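Local coordinates for Glyco_hydro_cc domain-containing protein (Blastomyces gilchristii, PDB 6UB0), which probably hydrolyses curdlan-type beta-1,3-glucan as an exo-acting GH128 glycoside hydrolase, and binds laminaribiose in its -2 and -1 subsites, at residues M84-N98 with W122-I136. Sequence-based numbering, arbitrary orientation.
Sequences MSPEAAAAAYQKYMN and WMQGFLDVCAGNCKI
Phe126 sits as a knob among Pro86, Ala89, Ala90 and Tyr93, a compact example of how alanines let two helices approach closely, here 8.1 Å between axes crossing at -52°. With CG anti to the backbone N (chi1 169°), its ring is sent in among Pro86, Ala89 and Ala90, the CZ end toward Tyr93. There its edge meets the tyrosine face in an offset edge-to-face pair, planes 78° apart. Toward the start of helix 86-96, Pro86 lays CG over one face of the Trp122 five-membered ring, a CH-pi contact 3.6 Å from the centroid, while Ala89 CB meets the benzo edge of the same indole. Trp122 NE1 in turn donates to Met84 O at 2.9 Å, which, with the proline over its face, helps hold the rotation of the indole. Behind this layer, Trp122 and Phe126 rest on strand 105-111. At its outer edge Val129 CG1 presses on Ala90 CB at 3.3 Å; the valine also packs on the backbone of Glu87, whose side chain only skirts it.

The flank of Gln94, Asn133 and the Lys135 side chain is looser and faces solvent; Gln94 lies across Asn133 without a hydrogen bond between their amides. Past the type I' turn from Cys130 to Asn133, spanned by the Cys130-Cys134 disulfide, polar bonds take over. Lys135 N reaches Asn98 OD1 nearly straight (2.6 Å), and Tyr93 OH donates to Lys135 O from above the carbonyl plane. Such packing of consecutive outer helices, 86-96 and 119-130, against the intervening parallel strand 105-111 is typical of the beta/alpha layering of a TIM-barrel glycoside hydrolase.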
loop_
_atom_site.group_PDB
_atom_site.type_symbol
_atom_site.label_atom_id
_atom_site.label_comp_id
_atom_site.label_asym_id
_atom_site.label_seq_id
_atom_site.Cartn_x
_atom_site.Cartn_y
_atom_site.Cartn_z
ATOM N N MET A 84 -8.988 -7.400 12.374
ATOM C CA MET A 84 -9.489 -6.355 13.287
ATOM C C MET A 84 -10.875 -5.952 12.817
ATOM O O MET A 84 -11.115 -5.856 11.593
ATOM C CB MET A 84 -8.610 -5.092 13.290
ATOM C CG MET A 84 -7.178 -5.360 13.644
ATOM S SD MET A 84 -6.117 -3.952 13.297
ATOM C CE MET A 84 -7.081 -2.695 14.146
ATOM N N SER A 85 -11.785 -5.789 13.773
ATOM C CA SER A 85 -13.143 -5.300 13.468
ATOM C C SER A 85 -13.009 -3.849 13.052
ATOM O O SER A 85 -12.079 -3.191 13.477
ATOM C CB SER A 85 -14.038 -5.452 14.646
ATOM O OG SER A 85 -13.664 -4.522 15.633
ATOM N N PRO A 86 -13.868 -3.326 12.158
ATOM C CA PRO A 86 -13.823 -1.913 11.819
ATOM C C PRO A 86 -13.836 -1.020 13.066
ATOM O O PRO A 86 -13.075 -0.064 13.149
ATOM C CB PRO A 86 -15.119 -1.766 10.994
ATOM C CG PRO A 86 -15.272 -3.061 10.332
ATOM C CD PRO A 86 -14.918 -4.037 11.429
ATOM N N GLU A 87 -14.681 -1.366 14.045
ATOM C CA GLU A 87 -14.781 -0.609 15.325
ATOM C C GLU A 87 -13.416 -0.619 16.023
ATOM O O GLU A 87 -13.003 0.438 16.524
ATOM C CB GLU A 87 -15.796 -1.167 16.342
ATOM C CG GLU A 87 -17.140 -1.624 15.805
ATOM C CD GLU A 87 -17.824 -2.553 16.792
ATOM O OE1 GLU A 87 -17.716 -3.759 16.605
ATOM O OE2 GLU A 87 -18.378 -2.068 17.791
ATOM N N ALA A 88 -12.729 -1.763 16.116
ATOM C CA ALA A 88 -11.446 -1.746 16.860
ATOM C C ALA A 88 -10.384 -1.006 16.029
ATOM O O ALA A 88 -9.428 -0.454 16.607
ATOM C CB ALA A 88 -10.991 -3.103 17.207
ATOM N N ALA A 89 -10.492 -1.082 14.701
ATOM C CA ALA A 89 -9.544 -0.351 13.827
ATOM C C ALA A 89 -9.703 1.151 14.062
ATOM O O ALA A 89 -8.659 1.858 14.122
ATOM C CB ALA A 89 -9.752 -0.707 12.388
ATOM N N ALA A 90 -10.948 1.628 14.140
ATOM C CA ALA A 90 -11.282 3.068 14.296
ATOM C C ALA A 90 -10.631 3.580 15.583
ATOM O O ALA A 90 -9.922 4.613 15.566
ATOM C CB ALA A 90 -12.768 3.268 14.310
ATOM N N ALA A 91 -10.840 2.821 16.654
ATOM C CA ALA A 91 -10.313 3.077 18.003
ATOM C C ALA A 91 -8.799 3.152 17.922
ATOM O O ALA A 91 -8.232 4.154 18.383
ATOM C CB ALA A 91 -10.771 1.990 18.955
ATOM N N ALA A 92 -8.166 2.120 17.378
ATOM C CA ALA A 92 -6.695 2.005 17.398
ATOM C C ALA A 92 -6.102 3.019 16.413
ATOM O O ALA A 92 -4.942 3.414 16.614
ATOM C CB ALA A 92 -6.294 0.595 17.083
ATOM N N TYR A 93 -6.861 3.366 15.361
ATOM C CA TYR A 93 -6.402 4.345 14.351
ATOM C C TYR A 93 -6.281 5.675 15.073
ATOM O O TYR A 93 -5.159 6.199 15.126
ATOM C CB TYR A 93 -7.338 4.536 13.157
ATOM C CG TYR A 93 -6.684 5.301 12.031
ATOM C CD1 TYR A 93 -5.893 4.674 11.066
ATOM C CD2 TYR A 93 -6.840 6.676 11.924
ATOM C CE1 TYR A 93 -5.277 5.400 10.040
ATOM C CE2 TYR A 93 -6.233 7.406 10.914
ATOM C CZ TYR A 93 -5.450 6.778 9.962
ATOM O OH TYR A 93 -4.892 7.580 9.000
ATOM N N GLN A 94 -7.425 6.125 15.615
ATOM C CA GLN A 94 -7.588 7.420 16.315
ATOM C C GLN A 94 -6.516 7.521 17.375
ATOM O O GLN A 94 -5.926 8.621 17.483
ATOM C CB GLN A 94 -8.979 7.546 16.917
ATOM C CG GLN A 94 -9.941 8.098 15.889
ATOM C CD GLN A 94 -11.319 8.176 16.465
ATOM O OE1 GLN A 94 -11.617 9.048 17.274
ATOM N NE2 GLN A 94 -12.163 7.272 16.027
ATOM N N LYS A 95 -6.284 6.421 18.087
ATOM C CA LYS A 95 -5.277 6.329 19.174
ATOM C C LYS A 95 -3.843 6.445 18.639
ATOM O O LYS A 95 -3.083 7.222 19.228
ATOM C CB LYS A 95 -5.417 5.047 19.993
ATOM C CG LYS A 95 -4.441 4.915 21.159
ATOM C CD LYS A 95 -4.896 3.872 22.198
ATOM C CE LYS A 95 -3.743 3.139 22.866
ATOM N NZ LYS A 95 -3.199 3.854 24.056
ATOM N N TYR A 96 -3.468 5.655 17.634
ATOM C CA TYR A 96 -2.052 5.326 17.318
ATOM C C TYR A 96 -1.580 6.074 16.060
ATOM O O TYR A 96 -0.376 6.334 15.955
ATOM C CB TYR A 96 -1.864 3.808 17.173
ATOM C CG TYR A 96 -1.783 3.045 18.475
ATOM C CD1 TYR A 96 -0.663 3.147 19.281
ATOM C CD2 TYR A 96 -2.787 2.165 18.865
ATOM C CE1 TYR A 96 -0.555 2.439 20.468
ATOM C CE2 TYR A 96 -2.690 1.430 20.044
ATOM C CZ TYR A 96 -1.567 1.577 20.855
ATOM O OH TYR A 96 -1.444 0.899 22.053
ATOM N N MET A 97 -2.488 6.446 15.154
ATOM C CA MET A 97 -2.149 7.196 13.918
ATOM C C MET A 97 -2.435 8.722 14.037
ATOM O O MET A 97 -1.520 9.518 13.691
ATOM C CB MET A 97 -2.914 6.579 12.751
ATOM C CG MET A 97 -2.648 5.063 12.619
ATOM S SD MET A 97 -1.029 4.611 11.927
ATOM C CE MET A 97 -1.058 5.469 10.352
ATOM N N ASN A 98 -3.674 9.138 14.366
ATOM C CA ASN A 98 -4.107 10.573 14.393
ATOM C C ASN A 98 -3.061 11.498 15.019
ATOM O O ASN A 98 -2.999 12.658 14.655
ATOM C CB ASN A 98 -5.393 10.801 15.196
ATOM C CG ASN A 98 -6.643 10.704 14.350
ATOM O OD1 ASN A 98 -6.630 10.067 13.308
ATOM N ND2 ASN A 98 -7.735 11.310 14.789
ATOM N N TRP A 122 -15.584 -3.309 4.483
ATOM C CA TRP A 122 -14.842 -3.111 5.748
ATOM C C TRP A 122 -14.371 -1.660 5.792
ATOM O O TRP A 122 -14.498 -0.999 6.873
ATOM C CB TRP A 122 -13.711 -4.117 5.905
ATOM C CG TRP A 122 -13.057 -4.046 7.248
ATOM C CD1 TRP A 122 -13.146 -4.920 8.291
ATOM C CD2 TRP A 122 -12.089 -3.064 7.645
ATOM N NE1 TRP A 122 -12.382 -4.509 9.354
ATOM C CE2 TRP A 122 -11.716 -3.362 8.983
ATOM C CE3 TRP A 122 -11.567 -1.930 7.028
ATOM C CZ2 TRP A 122 -10.798 -2.580 9.679
ATOM C CZ3 TRP A 122 -10.707 -1.136 7.739
ATOM C CH2 TRP A 122 -10.301 -1.477 9.026
ATOM N N MET A 123 -13.833 -1.145 4.681
ATOM C CA MET A 123 -13.387 0.272 4.653
ATOM C C MET A 123 -14.576 1.162 5.033
ATOM O O MET A 123 -14.391 2.068 5.868
ATOM C CB MET A 123 -12.845 0.712 3.290
ATOM C CG MET A 123 -11.976 1.950 3.389
ATOM S SD MET A 123 -10.496 1.758 4.416
ATOM C CE MET A 123 -9.371 1.075 3.174
ATOM N N GLN A 124 -15.762 0.914 4.486
ATOM C CA GLN A 124 -16.890 1.842 4.770
ATOM C C GLN A 124 -17.309 1.743 6.255
ATOM O O GLN A 124 -17.526 2.799 6.904
ATOM C CB GLN A 124 -18.044 1.634 3.817
ATOM C CG GLN A 124 -19.023 2.784 3.971
ATOM C CD GLN A 124 -20.121 2.741 2.956
ATOM O OE1 GLN A 124 -19.908 2.968 1.770
ATOM N NE2 GLN A 124 -21.323 2.509 3.443
ATOM N N GLY A 125 -17.318 0.525 6.800
ATOM C CA GLY A 125 -17.578 0.238 8.228
ATOM C C GLY A 125 -16.557 0.923 9.111
ATOM O O GLY A 125 -16.913 1.594 10.105
ATOM N N PHE A 126 -15.297 0.788 8.759
ATOM C CA PHE A 126 -14.227 1.565 9.393
ATOM C C PHE A 126 -14.451 3.078 9.194
ATOM O O PHE A 126 -14.302 3.845 10.178
ATOM C CB PHE A 126 -12.894 1.113 8.809
ATOM C CG PHE A 126 -11.751 2.002 9.183
ATOM C CD1 PHE A 126 -11.160 1.869 10.421
ATOM C CD2 PHE A 126 -11.266 2.958 8.303
ATOM C CE1 PHE A 126 -10.099 2.674 10.793
ATOM C CE2 PHE A 126 -10.201 3.749 8.664
ATOM C CZ PHE A 126 -9.606 3.603 9.896
ATOM N N LEU A 127 -14.761 3.533 7.978
ATOM C CA LEU A 127 -14.945 4.986 7.750
ATOM C C LEU A 127 -16.184 5.479 8.530
ATOM O O LEU A 127 -16.149 6.596 9.091
ATOM C CB LEU A 127 -15.067 5.192 6.246
ATOM C CG LEU A 127 -13.765 4.960 5.481
ATOM C CD1 LEU A 127 -13.956 5.214 3.999
ATOM C CD2 LEU A 127 -12.656 5.820 6.029
ATOM N N ASP A 128 -17.249 4.691 8.561
ATOM C CA ASP A 128 -18.447 5.025 9.379
ATOM C C ASP A 128 -18.000 5.141 10.830
ATOM O O ASP A 128 -18.229 6.210 11.429
ATOM C CB ASP A 128 -19.573 4.021 9.171
ATOM C CG ASP A 128 -20.290 4.265 7.861
ATOM O OD1 ASP A 128 -20.237 5.420 7.371
ATOM O OD2 ASP A 128 -20.890 3.315 7.353
ATOM N N VAL A 129 -17.402 4.089 11.372
ATOM C CA VAL A 129 -17.045 4.031 12.818
ATOM C C VAL A 129 -16.089 5.179 13.114
ATOM O O VAL A 129 -16.107 5.716 14.235
ATOM C CB VAL A 129 -16.455 2.682 13.273
ATOM C CG1 VAL A 129 -15.986 2.779 14.712
ATOM C CG2 VAL A 129 -17.442 1.540 13.147
ATOM N N CYS A 130 -15.240 5.565 12.166
ATOM C CA CYS A 130 -14.271 6.648 12.440
ATOM C C CYS A 130 -15.005 7.943 12.842
ATOM O O CYS A 130 -14.461 8.687 13.701
ATOM C CB CYS A 130 -13.343 6.865 11.252
ATOM S SG CYS A 130 -11.922 5.744 11.345
ATOM N N ALA A 131 -16.169 8.192 12.233
ATOM C CA ALA A 131 -17.113 9.264 12.623
ATOM C C ALA A 131 -16.446 10.645 12.413
ATOM O O ALA A 131 -16.605 11.563 13.275
ATOM C CB ALA A 131 -17.556 9.024 14.048
ATOM N N GLY A 132 -15.714 10.785 11.294
ATOM C CA GLY A 132 -14.957 11.996 10.918
ATOM C C GLY A 132 -13.819 12.349 11.873
ATOM O O GLY A 132 -13.327 13.441 11.727
ATOM N N ASN A 133 -13.400 11.481 12.802
ATOM C CA ASN A 133 -12.313 11.771 13.785
ATOM C C ASN A 133 -11.030 10.985 13.456
ATOM O O ASN A 133 -10.013 11.129 14.198
ATOM C CB ASN A 133 -12.686 11.404 15.223
ATOM C CG ASN A 133 -13.951 12.060 15.745
ATOM O OD1 ASN A 133 -14.203 13.259 15.556
ATOM N ND2 ASN A 133 -14.739 11.272 16.452
ATOM N N CYS A 134 -11.068 10.111 12.446
ATOM C CA CYS A 134 -9.843 9.448 11.933
ATOM C C CYS A 134 -9.201 10.489 10.986
ATOM O O CYS A 134 -9.886 10.983 10.059
ATOM C CB CYS A 134 -10.132 8.072 11.314
ATOM S SG CYS A 134 -10.596 6.714 12.447
ATOM N N LYS A 135 -7.948 10.851 11.239
ATOM C CA LYS A 135 -7.154 11.798 10.397
ATOM C C LYS A 135 -6.449 11.009 9.284
ATOM O O LYS A 135 -5.397 10.423 9.547
ATOM C CB LYS A 135 -6.159 12.582 11.257
ATOM C CG LYS A 135 -6.823 13.642 12.137
ATOM C CD LYS A 135 -5.885 14.391 13.050
ATOM C CE LYS A 135 -6.588 15.381 13.944
ATOM N NZ LYS A 135 -6.223 15.114 15.347
ATOM N N ILE A 136 -7.064 10.988 8.103
ATOM C CA ILE A 136 -6.705 10.084 6.969
ATOM C C ILE A 136 -6.472 10.952 5.738
ATOM O O ILE A 136 -7.437 11.581 5.265
ATOM C CB ILE A 136 -7.782 9.015 6.688
ATOM C CG1 ILE A 136 -8.095 8.157 7.918
ATOM C CG2 ILE A 136 -7.359 8.142 5.512
ATOM C CD1 ILE A 136 -9.438 7.455 7.865
#